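Local coordinates for protein glutathione transferase (Lolium rigidum, PDB 6ZB6) that probably conjugates glutathione to electrophilic xenobiotics, as a phi-class glutathione transferase considered a target in multiple-herbicide resistance, at residues V38-H41 with K42-E45; E133-V136 with A137-E141; F164-F167 with A168-N171. All coordinates share one frame; numbering follows the deposited sequence.

Interaction 1 of 3, residues V38-H41 with K42-E45; sequences VMEH and KSPE. With GTB (S-(p-nitrobenzyl)glutathione), chain G.
Met-39 and Lys-42 are joined through their backbones in a tight turn, Lys-42 N donating to Met-39 O at 2.8 Å, and one step on Ser-43 N donates to Glu-40 O at 3.1 Å. These successive bonds wind the chain through a short 3-10 segment into helix 44-47. Glu-40 O is gripped twice: Ser-43 OG also donates to it, at 2.9 Å and in the carbonyl plane, whereas the Ser-43 N donor stands above that plane. With chi1 at 72°, the Ser-43 hydroxyl stays close to the backbone at the N-cap, where it also accepts from His-46 N, the capping bond of helix 44-47. On the other side of the turn, Lys-42 turns CG anti to its carbonyl carbon (chi1 -55°), which sets that methylene over one face of the His-41 imidazole, offset toward the rim, a CH-pi contact 4.0 Å from the ring centroid; the ring is stacked on Phe-36 as well. Met-39 runs alongside the lysine in the same direction, its CE 4.0 Å from Lys-42 CG. After a bend at chi2 (-60°) the lysine straightens, and NZ donates to the carboxylate oxygen O31 of the bound S-(p-nitrobenzyl)glutathione at 3.1 Å. His-41 CD2 comes within 3.7 Å of ligand CA3. The lysine, probably as an ammonium, thus offers a positive charge to the glycyl carboxylate in the G-site of the thioredoxin-like domain, its NZ shared between that carboxylate and Gly-53 O.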
ATOM      1  N   VAL A  38      -8.856  20.185 -10.245  1.00 30.68           N
ATOM      2  CA  VAL A  38      -9.419  21.344  -9.585  1.00 29.40           C
ATOM      3  C   VAL A  38      -9.078  21.345  -8.094  1.00 32.54           C
ATOM      4  O   VAL A  38      -9.699  22.071  -7.322  1.00 35.17           O
ATOM      5  CB  VAL A  38     -10.933  21.462  -9.830  1.00 35.15           C
ATOM      6  CG1 VAL A  38     -11.234  21.449 -11.338  1.00 35.06           C
ATOM      7  CG2 VAL A  38     -11.707  20.372  -9.099  1.00 34.48           C
ATOM      8  N   MET A  39      -8.080  20.547  -7.690  1.00 33.39           N
ATOM      9  CA  MET A  39      -7.571  20.518  -6.315  1.00 37.85           C
ATOM     10  C   MET A  39      -8.690  20.224  -5.320  1.00 35.37           C
ATOM     11  O   MET A  39      -8.787  20.854  -4.261  1.00 31.95           O
ATOM     12  CB  MET A  39      -6.851  21.825  -5.959  1.00 35.35           C
ATOM     13  CG  MET A  39      -5.713  22.182  -6.906  1.00 35.42           C
ATOM     14  SD  MET A  39      -4.325  21.033  -6.804  1.00 45.91           S
ATOM     15  CE  MET A  39      -3.651  21.532  -5.218  1.00 48.97           C
ATOM     16  N   GLU A  40      -9.545  19.256  -5.668  1.00 30.80           N
ATOM     17  CA  GLU A  40     -10.706  18.957  -4.834  1.00 29.36           C
ATOM     18  C   GLU A  40     -10.296  18.506  -3.441  1.00 28.75           C
ATOM     19  O   GLU A  40     -11.035  18.716  -2.470  1.00 25.29           O
ATOM     20  CB  GLU A  40     -11.573  17.893  -5.502  1.00 30.26           C
ATOM     21  CG  GLU A  40     -12.904  17.695  -4.822  1.00 42.03           C
ATOM     22  CD  GLU A  40     -13.807  16.721  -5.551  1.00 45.12           C
ATOM     23  OE1 GLU A  40     -13.552  16.414  -6.741  1.00 36.91           O
ATOM     24  OE2 GLU A  40     -14.777  16.264  -4.917  1.00 54.99           O
ATOM     25  N   HIS A  41      -9.120  17.901  -3.317  1.00 23.86           N
ATOM     26  CA  HIS A  41      -8.620  17.502  -2.009  1.00 27.26           C
ATOM     27  C   HIS A  41      -8.268  18.687  -1.115  1.00 25.81           C
ATOM     28  O   HIS A  41      -8.067  18.487   0.091  1.00 25.72           O
ATOM     29  CB  HIS A  41      -7.406  16.586  -2.190  1.00 28.90           C
ATOM     30  CG  HIS A  41      -6.285  17.221  -2.953  1.00 32.56           C
ATOM     31  ND1 HIS A  41      -6.403  17.598  -4.274  1.00 32.37           N
ATOM     32  CD2 HIS A  41      -5.028  17.549  -2.576  1.00 31.04           C
ATOM     33  CE1 HIS A  41      -5.267  18.137  -4.677  1.00 32.83           C
ATOM     34  NE2 HIS A  41      -4.411  18.110  -3.670  1.00 32.97           N
ATOM     35  N   LYS A  42      -8.205  19.907  -1.658  1.00 24.22           N
ATOM     36  CA  LYS A  42      -7.971  21.113  -0.867  1.00 28.84           C
ATOM     37  C   LYS A  42      -9.229  21.959  -0.696  1.00 30.29           C
ATOM     38  O   LYS A  42      -9.143  23.100  -0.228  1.00 31.94           O
ATOM     39  CB  LYS A  42      -6.857  21.961  -1.497  1.00 24.91           C
ATOM     40  CG  LYS A  42      -5.542  21.232  -1.714  1.00 30.24           C
ATOM     41  CD  LYS A  42      -4.989  20.726  -0.386  1.00 32.00           C
ATOM     42  CE  LYS A  42      -3.529  20.315  -0.499  1.00 32.42           C
ATOM     43  NZ  LYS A  42      -3.051  19.644   0.747  1.00 30.29           N
ATOM     44  N   SER A  43     -10.395  21.427  -1.050  1.00 25.38           N
ATOM     45  CA  SER A  43     -11.649  22.147  -0.941  1.00 27.68           C
ATOM     46  C   SER A  43     -12.116  22.197   0.519  1.00 25.88           C
ATOM     47  O   SER A  43     -11.761  21.326   1.320  1.00 22.85           O
ATOM     48  CB  SER A  43     -12.718  21.475  -1.795  1.00 30.26           C
ATOM     49  OG  SER A  43     -13.139  20.246  -1.207  1.00 29.13           O
ATOM     50  N   PRO A  44     -12.916  23.205   0.888  1.00 25.87           N
ATOM     51  CA  PRO A  44     -13.423  23.244   2.273  1.00 23.20           C
ATOM     52  C   PRO A  44     -14.136  21.961   2.657  1.00 22.07           C
ATOM     53  O   PRO A  44     -13.919  21.429   3.755  1.00 22.30           O
ATOM     54  CB  PRO A  44     -14.374  24.455   2.269  1.00 25.75           C
ATOM     55  CG  PRO A  44     -13.868  25.334   1.165  1.00 27.49           C
ATOM     56  CD  PRO A  44     -13.350  24.375   0.102  1.00 28.83           C
ATOM     57  N   GLU A  45     -14.946  21.422   1.744  1.00 22.46           N
ATOM     58  CA  GLU A  45     -15.650  20.170   2.003  1.00 30.62           C
ATOM     59  C   GLU A  45     -14.687  19.035   2.351  1.00 26.87           C
ATOM     60  O   GLU A  45     -14.922  18.281   3.300  1.00 20.58           O
ATOM     61  CB  GLU A  45     -16.499  19.797   0.791  1.00 29.12           C
ATOM     62  CG  GLU A  45     -17.193  18.456   0.918  1.00 35.74           C
ATOM     63  CD  GLU A  45     -17.873  18.030  -0.374  1.00 49.28           C
ATOM     64  OE1 GLU A  45     -17.652  18.700  -1.407  1.00 51.85           O
ATOM     65  OE2 GLU A  45     -18.635  17.038  -0.346  1.00 47.37           O
TER
HETATM   66  N1  GTB G 301       0.104   9.244   5.476  1.00 18.02           N
HETATM   67  CA1 GTB G 301      -1.003   9.512   4.571  1.00 21.51           C
HETATM   68  C1  GTB G 301      -1.846   8.237   4.410  1.00 18.28           C
HETATM   69  O11 GTB G 301      -1.290   7.105   4.382  1.00 24.21           O
HETATM   70  O12 GTB G 301      -3.100   8.304   4.307  1.00 19.89           O
HETATM   71  CB1 GTB G 301      -0.410   9.958   3.230  1.00 22.70           C
HETATM   72  CG1 GTB G 301      -1.559  10.217   2.257  1.00 23.37           C
HETATM   73  CD1 GTB G 301      -1.069  10.882   0.982  1.00 26.96           C
HETATM   74  OE1 GTB G 301       0.084  11.141   0.814  1.00 26.00           O
HETATM   75  N2  GTB G 301      -2.042  11.190  -0.036  1.00 21.22           N
HETATM   76  CA2 GTB G 301      -1.562  11.828  -1.245  1.00 25.17           C
HETATM   77  C2  GTB G 301      -2.178  13.217  -1.326  1.00 21.65           C
HETATM   78  O2  GTB G 301      -3.325  13.411  -1.069  1.00 22.74           O
HETATM   79  CB2 GTB G 301      -1.967  10.986  -2.458  1.00 24.32           C
HETATM   80  SG2 GTB G 301      -1.081   9.387  -2.379  1.00 30.90           S
HETATM   81  N3  GTB G 301      -1.338  14.327  -1.702  1.00 25.54           N
HETATM   82  CA3 GTB G 301      -1.927  15.648  -1.787  1.00 30.26           C
HETATM   83  C3  GTB G 301      -1.195  16.616  -0.861  1.00 36.92           C
HETATM   84  O31 GTB G 301      -1.281  17.858  -1.069  1.00 44.62           O
HETATM   85  O32 GTB G 301      -0.512  16.183   0.107  1.00 37.82           O
HETATM   86  C'  GTB G 301       0.693   9.701  -2.614  1.00 35.64           C
HETATM   87  C1' GTB G 301       0.891  10.351  -3.980  1.00 45.42           C
HETATM   88  C2' GTB G 301       1.375  11.647  -4.063  1.00 50.70           C
HETATM   89  C3' GTB G 301       1.558  12.246  -5.301  1.00 58.90           C
HETATM   90  C4' GTB G 301       1.261  11.545  -6.460  1.00 57.62           C
HETATM   91  N41 GTB G 301       1.449  12.172  -7.767  1.00 59.47           N
HETATM   92  O41 GTB G 301       2.045  13.441  -7.880  1.00 59.42           O
HETATM   93  O42 GTB G 301       1.090  11.609  -8.731  1.00 55.22           O
HETATM   94  C5' GTB G 301       0.774  10.246  -6.375  1.00 53.47           C
HETATM   95  C6' GTB G 301       0.590   9.646  -5.137  1.00 52.61           C

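Interaction 2 of 3, residues E133-V136 with A137-E141; sequences EKVV and AESLE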
ATOM      1  N   GLU A 133      17.618  11.593 -11.821  1.00 44.32           N
ATOM      2  CA  GLU A 133      18.283  10.296 -11.753  1.00 51.00           C
ATOM      3  C   GLU A 133      19.251  10.180 -10.576  1.00 52.12           C
ATOM      4  O   GLU A 133      19.601   9.059 -10.194  1.00 48.05           O
ATOM      5  CB  GLU A 133      19.024  10.000 -13.062  1.00 49.17           C
ATOM      6  CG  GLU A 133      18.130   9.929 -14.298  1.00 55.72           C
ATOM      7  CD  GLU A 133      17.243   8.682 -14.348  1.00 56.75           C
ATOM      8  OE1 GLU A 133      17.370   7.795 -13.471  1.00 54.04           O
ATOM      9  OE2 GLU A 133      16.404   8.599 -15.271  1.00 50.51           O
ATOM     10  N   LYS A 134      19.697  11.290  -9.985  1.00 46.87           N
ATOM     11  CA  LYS A 134      20.574  11.142  -8.829  1.00 49.46           C
ATOM     12  C   LYS A 134      19.776  10.774  -7.581  1.00 47.88           C
ATOM     13  O   LYS A 134      20.256  10.001  -6.745  1.00 51.62           O
ATOM     14  CB  LYS A 134      21.414  12.402  -8.603  1.00 56.13           C
ATOM     15  CG  LYS A 134      20.650  13.648  -8.204  1.00 73.44           C
ATOM     16  CD  LYS A 134      21.434  14.531  -7.239  1.00 77.51           C
ATOM     17  CE  LYS A 134      20.762  15.897  -7.093  1.00 79.82           C
ATOM     18  NZ  LYS A 134      19.280  15.786  -6.998  1.00 81.38           N
ATOM     19  N   VAL A 135      18.548  11.288  -7.446  1.00 50.90           N
ATOM     20  CA  VAL A 135      17.665  10.811  -6.382  1.00 42.57           C
ATOM     21  C   VAL A 135      17.375   9.327  -6.578  1.00 36.75           C
ATOM     22  O   VAL A 135      17.362   8.547  -5.618  1.00 35.24           O
ATOM     23  CB  VAL A 135      16.358  11.633  -6.332  1.00 44.07           C
ATOM     24  CG1 VAL A 135      15.438  11.090  -5.244  1.00 40.83           C
ATOM     25  CG2 VAL A 135      16.630  13.117  -6.099  1.00 43.46           C
ATOM     26  N   VAL A 136      17.148   8.915  -7.826  1.00 38.36           N
ATOM     27  CA  VAL A 136      16.879   7.512  -8.119  1.00 39.47           C
ATOM     28  C   VAL A 136      18.073   6.649  -7.730  1.00 39.74           C
ATOM     29  O   VAL A 136      17.927   5.631  -7.041  1.00 32.87           O
ATOM     30  CB  VAL A 136      16.516   7.340  -9.603  1.00 38.03           C
ATOM     31  CG1 VAL A 136      16.536   5.859 -10.006  1.00 38.35           C
ATOM     32  CG2 VAL A 136      15.168   7.964  -9.875  1.00 34.37           C
ATOM     33  N   ALA A 137      19.275   7.058  -8.150  1.00 35.60           N
ATOM     34  CA  ALA A 137      20.471   6.267  -7.870  1.00 36.76           C
ATOM     35  C   ALA A 137      20.701   6.126  -6.373  1.00 38.61           C
ATOM     36  O   ALA A 137      21.006   5.033  -5.884  1.00 42.71           O
ATOM     37  CB  ALA A 137      21.692   6.896  -8.544  1.00 42.26           C
ATOM     38  N   GLU A 138      20.544   7.219  -5.628  1.00 34.10           N
ATOM     39  CA  GLU A 138      20.751   7.158  -4.186  1.00 33.16           C
ATOM     40  C   GLU A 138      19.697   6.292  -3.514  1.00 33.82           C
ATOM     41  O   GLU A 138      20.011   5.542  -2.584  1.00 34.22           O
ATOM     42  CB  GLU A 138      20.746   8.561  -3.598  1.00 43.14           C
ATOM     43  CG  GLU A 138      22.009   9.334  -3.899  1.00 54.60           C
ATOM     44  CD  GLU A 138      21.883  10.795  -3.541  1.00 71.94           C
ATOM     45  OE1 GLU A 138      22.671  11.268  -2.694  1.00 78.13           O
ATOM     46  OE2 GLU A 138      20.992  11.468  -4.102  1.00 76.63           O
ATOM     47  N   SER A 139      18.448   6.367  -3.985  1.00 35.91           N
ATOM     48  CA  SER A 139      17.381   5.564  -3.388  1.00 35.68           C
ATOM     49  C   SER A 139      17.551   4.086  -3.703  1.00 32.56           C
ATOM     50  O   SER A 139      17.242   3.230  -2.868  1.00 27.70           O
ATOM     51  CB  SER A 139      16.015   6.043  -3.874  1.00 35.56           C
ATOM     52  OG  SER A 139      15.689   7.291  -3.306  1.00 45.23           O
ATOM     53  N   LEU A 140      18.017   3.767  -4.916  1.00 30.64           N
ATOM     54  CA  LEU A 140      18.199   2.370  -5.284  1.00 29.42           C
ATOM     55  C   LEU A 140      19.240   1.700  -4.401  1.00 29.77           C
ATOM     56  O   LEU A 140      19.071   0.539  -4.004  1.00 27.15           O
ATOM     57  CB  LEU A 140      18.597   2.254  -6.759  1.00 27.55           C
ATOM     58  CG  LEU A 140      17.410   2.189  -7.710  1.00 32.94           C
ATOM     59  CD1 LEU A 140      17.869   2.455  -9.143  1.00 42.31           C
ATOM     60  CD2 LEU A 140      16.715   0.828  -7.594  1.00 28.15           C
ATOM     61  N   GLU A 141      20.323   2.412  -4.078  1.00 26.35           N
ATOM     62  CA  GLU A 141      21.344   1.809  -3.232  1.00 35.22           C
ATOM     63  C   GLU A 141      20.803   1.546  -1.835  1.00 31.84           C
ATOM     64  O   GLU A 141      21.115   0.513  -1.227  1.00 28.50           O
ATOM     65  CB  GLU A 141      22.588   2.693  -3.194  1.00 38.08           C
ATOM     66  CG  GLU A 141      23.411   2.635  -4.503  1.00 48.91           C
ATOM     67  CD  GLU A 141      23.552   1.216  -5.098  1.00 50.08           C
ATOM     68  OE1 GLU A 141      24.212   0.359  -4.463  1.00 45.75           O
ATOM     69  OE2 GLU A 141      23.019   0.966  -6.210  1.00 38.94           O
TER
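Glu-138 brings the flat carboxylate that meets the preceding turn: its OE2 lies 3.1 Å from Lys-134 O, an approach of two acceptor oxygens that makes no bond. Both residues stand in the opening turns of helix 133-156, a helix of the all-helical C-terminal domain of the glutathione transferase fold. CG of Glu-138, anti to its own carbonyl carbon (chi1 -74°), turns the side chain back along the helix toward that carbonyl. The ammonium group of Lys-134 is paired with Asp-132 in a salt bridge; Glu-138 OE2 is 5.5 Å from Lys-134 NZ, so any attraction across this i, i+4 pair would act without direct contact. Standard alpha-helical bonds carry the backbone, among them Ala-137 N to Glu-133 O at 2.9 Å and Glu-138 N to Lys-134 O at 3.0 Å. Ser-139 is buried, and its OG folds back to 3.1 Å from Val-135 O, a carbonyl that already receives Ser-139 N. Pro-115 and Ile-116 of helix 92-127 touch this serine side chain. Along the same flank Val-136 and Leu-140 lie side by side and point the same way, forming an apolar strip that rests on Gln-119 and Ile-116 of helix 92-127 and on the loop at His-184. The strip joins one turn to the next where the CG1 methyl of Val-136 meets CD1 of Leu-140 at 3.8 Å.

Interaction 3 of 3, residues F164-F167 with A168-N171; sequences FVSF and ADLN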
ATOM      1  N   PHE A 164       2.514 -16.764   8.284  1.00 30.32           N
ATOM      2  CA  PHE A 164       1.154 -16.356   7.978  1.00 24.69           C
ATOM      3  C   PHE A 164       1.197 -14.977   7.336  1.00 24.74           C
ATOM      4  O   PHE A 164       2.017 -14.134   7.712  1.00 25.03           O
ATOM      5  CB  PHE A 164       0.275 -16.329   9.240  1.00 28.88           C
ATOM      6  CG  PHE A 164       0.837 -15.482  10.350  1.00 30.89           C
ATOM      7  CD1 PHE A 164       1.692 -16.031  11.294  1.00 35.90           C
ATOM      8  CD2 PHE A 164       0.519 -14.132  10.443  1.00 31.85           C
ATOM      9  CE1 PHE A 164       2.216 -15.247  12.313  1.00 33.60           C
ATOM     10  CE2 PHE A 164       1.035 -13.351  11.449  1.00 28.84           C
ATOM     11  CZ  PHE A 164       1.881 -13.909  12.391  1.00 33.14           C
ATOM     12  N   VAL A 165       0.322 -14.762   6.358  1.00 23.81           N
ATOM     13  CA  VAL A 165       0.208 -13.447   5.759  1.00 21.62           C
ATOM     14  C   VAL A 165      -0.428 -12.525   6.788  1.00 21.94           C
ATOM     15  O   VAL A 165      -1.233 -12.954   7.619  1.00 22.53           O
ATOM     16  CB  VAL A 165      -0.605 -13.506   4.449  1.00 22.50           C
ATOM     17  CG1 VAL A 165      -2.071 -13.808   4.708  1.00 20.24           C
ATOM     18  CG2 VAL A 165      -0.439 -12.236   3.637  1.00 20.39           C
ATOM     19  N   SER A 166      -0.035 -11.257   6.764  1.00 21.48           N
ATOM     20  CA  SER A 166      -0.488 -10.318   7.780  1.00 21.10           C
ATOM     21  C   SER A 166      -0.569  -8.921   7.190  1.00 28.26           C
ATOM     22  O   SER A 166      -0.196  -8.689   6.039  1.00 23.64           O
ATOM     23  CB  SER A 166       0.435 -10.373   9.005  1.00 21.22           C
ATOM     24  OG  SER A 166       1.612  -9.614   8.786  1.00 22.15           O
ATOM     25  N   PHE A 167      -1.114  -8.000   7.998  1.00 19.48           N
ATOM     26  CA  PHE A 167      -1.103  -6.560   7.758  1.00 20.20           C
ATOM     27  C   PHE A 167       0.256  -6.074   7.264  1.00 17.70           C
ATOM     28  O   PHE A 167       0.332  -5.225   6.370  1.00 19.80           O
ATOM     29  CB  PHE A 167      -1.478  -5.854   9.073  1.00 17.46           C
ATOM     30  CG  PHE A 167      -1.906  -4.419   8.932  1.00 23.54           C
ATOM     31  CD1 PHE A 167      -2.965  -4.067   8.115  1.00 18.28           C
ATOM     32  CD2 PHE A 167      -1.278  -3.421   9.688  1.00 22.71           C
ATOM     33  CE1 PHE A 167      -3.387  -2.724   8.024  1.00 20.13           C
ATOM     34  CE2 PHE A 167      -1.691  -2.077   9.612  1.00 20.21           C
ATOM     35  CZ  PHE A 167      -2.747  -1.729   8.778  1.00 18.17           C
ATOM     36  N   ALA A 168       1.335  -6.582   7.864  1.00 17.77           N
ATOM     37  CA  ALA A 168       2.673  -6.138   7.477  1.00 22.75           C
ATOM     38  C   ALA A 168       2.927  -6.381   5.994  1.00 23.00           C
ATOM     39  O   ALA A 168       3.366  -5.474   5.277  1.00 19.57           O
ATOM     40  CB  ALA A 168       3.730  -6.852   8.322  1.00 24.77           C
ATOM     41  N   ASP A 169       2.636  -7.594   5.512  1.00 21.83           N
ATOM     42  CA  ASP A 169       2.921  -7.926   4.109  1.00 19.26           C
ATOM     43  C   ASP A 169       2.086  -7.075   3.162  1.00 20.08           C
ATOM     44  O   ASP A 169       2.619  -6.454   2.234  1.00 22.05           O
ATOM     45  CB  ASP A 169       2.660  -9.405   3.825  1.00 22.52           C
ATOM     46  CG  ASP A 169       3.355 -10.314   4.803  1.00 24.32           C
ATOM     47  OD1 ASP A 169       4.580 -10.515   4.655  1.00 22.02           O
ATOM     48  OD2 ASP A 169       2.672 -10.813   5.720  1.00 24.34           O
ATOM     49  N   LEU A 170       0.773  -7.000   3.406  1.00 21.68           N
ATOM     50  CA  LEU A 170      -0.115  -6.352   2.448  1.00 18.66           C
ATOM     51  C   LEU A 170       0.079  -4.845   2.389  1.00 20.07           C
ATOM     52  O   LEU A 170      -0.247  -4.239   1.362  1.00 17.75           O
ATOM     53  CB  LEU A 170      -1.567  -6.718   2.751  1.00 21.80           C
ATOM     54  CG  LEU A 170      -1.812  -8.234   2.754  1.00 18.79           C
ATOM     55  CD1 LEU A 170      -3.301  -8.554   2.880  1.00 23.18           C
ATOM     56  CD2 LEU A 170      -1.226  -8.907   1.497  1.00 17.89           C
ATOM     57  N   ASN A 171       0.605  -4.219   3.454  1.00 19.45           N
ATOM     58  CA  ASN A 171       0.922  -2.796   3.384  1.00 17.68           C
ATOM     59  C   ASN A 171       2.017  -2.485   2.375  1.00 17.32           C
ATOM     60  O   ASN A 171       2.152  -1.327   1.958  1.00 18.08           O
ATOM     61  CB  ASN A 171       1.339  -2.282   4.758  1.00 17.31           C
ATOM     62  CG  ASN A 171       0.150  -1.786   5.568  1.00 23.32           C
ATOM     63  OD1 ASN A 171      -0.604  -0.936   5.104  1.00 22.94           O
ATOM     64  ND2 ASN A 171      -0.034  -2.333   6.772  1.00 20.80           N
TER
HETATM   65  O   HOH W   1       3.358 -11.609   7.996  1.00 23.15           O
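Ser-166 carries its OG between the backbone N and the carbonyl carbon (chi1 80°), and Asp-169 turns CG anti to its carbonyl carbon (chi1 -52°), torsions that turn the hydroxyl toward Ala-168 N and the carboxylate back to Ser-166 N, the two halves of a capping box. Ser-166 is the N-cap of helix 167-170: its OG accepts from Ala-168 N at 3.2 Å, and in return Asp-169 OD2 accepts Ser-166 N at 2.9 Å through its anti lone pair. A water ties the box together, donating to Phe-164 O and to Asp-169 OD2 and accepting from Ser-166 OG. The second carboxylate oxygen, OD1, is taken by Leu-160 N and Trp-197 NE1, so this buried carboxylate is held at both oxygens. Just outside the cap, Val-165 CG2 meets Leu-170 CD2 at 4.0 Å, the two side chains crossing at about a right angle. This pair brackets the box as a hydrophobic staple, a combination well known in the C-terminal domain of glutathione transferases. Leu-170 N donates to Ser-166 O at 3.3 Å, and Asn-171 N to Phe-167 O at 3.1 Å, continuing the first turn. Phe-167 is sunk among helices 13-24, 68-78 and 92-127. Asn-171, whose OD1 receives Arg-17, lays its amide nitrogen over one face of this ring, the amide plane 80° from that of the ring and ND2 3.2 Å above the ring centre.

Along the chain the three contacts follow in series, each closing before the next begins. Interaction 1 belongs to the thioredoxin-like N-terminal domain, in the loop after strand 29-32 and the start of helix 44-47, and touches the bound glutathione conjugate directly. Interactions 2 and 3 share the helical C-terminal domain, where helices 133-156 and 167-170 are consecutive, yet their centres are about 27 Å apart and their nearest atoms about 16 Å. Interaction 1 lies about 33 Å, centre to centre, from each of the others, and on the opposite side of the chain's centre from interaction 3. One contact thus lines the ligand site, one starts a peripheral helix, and one starts a helix buried in the core.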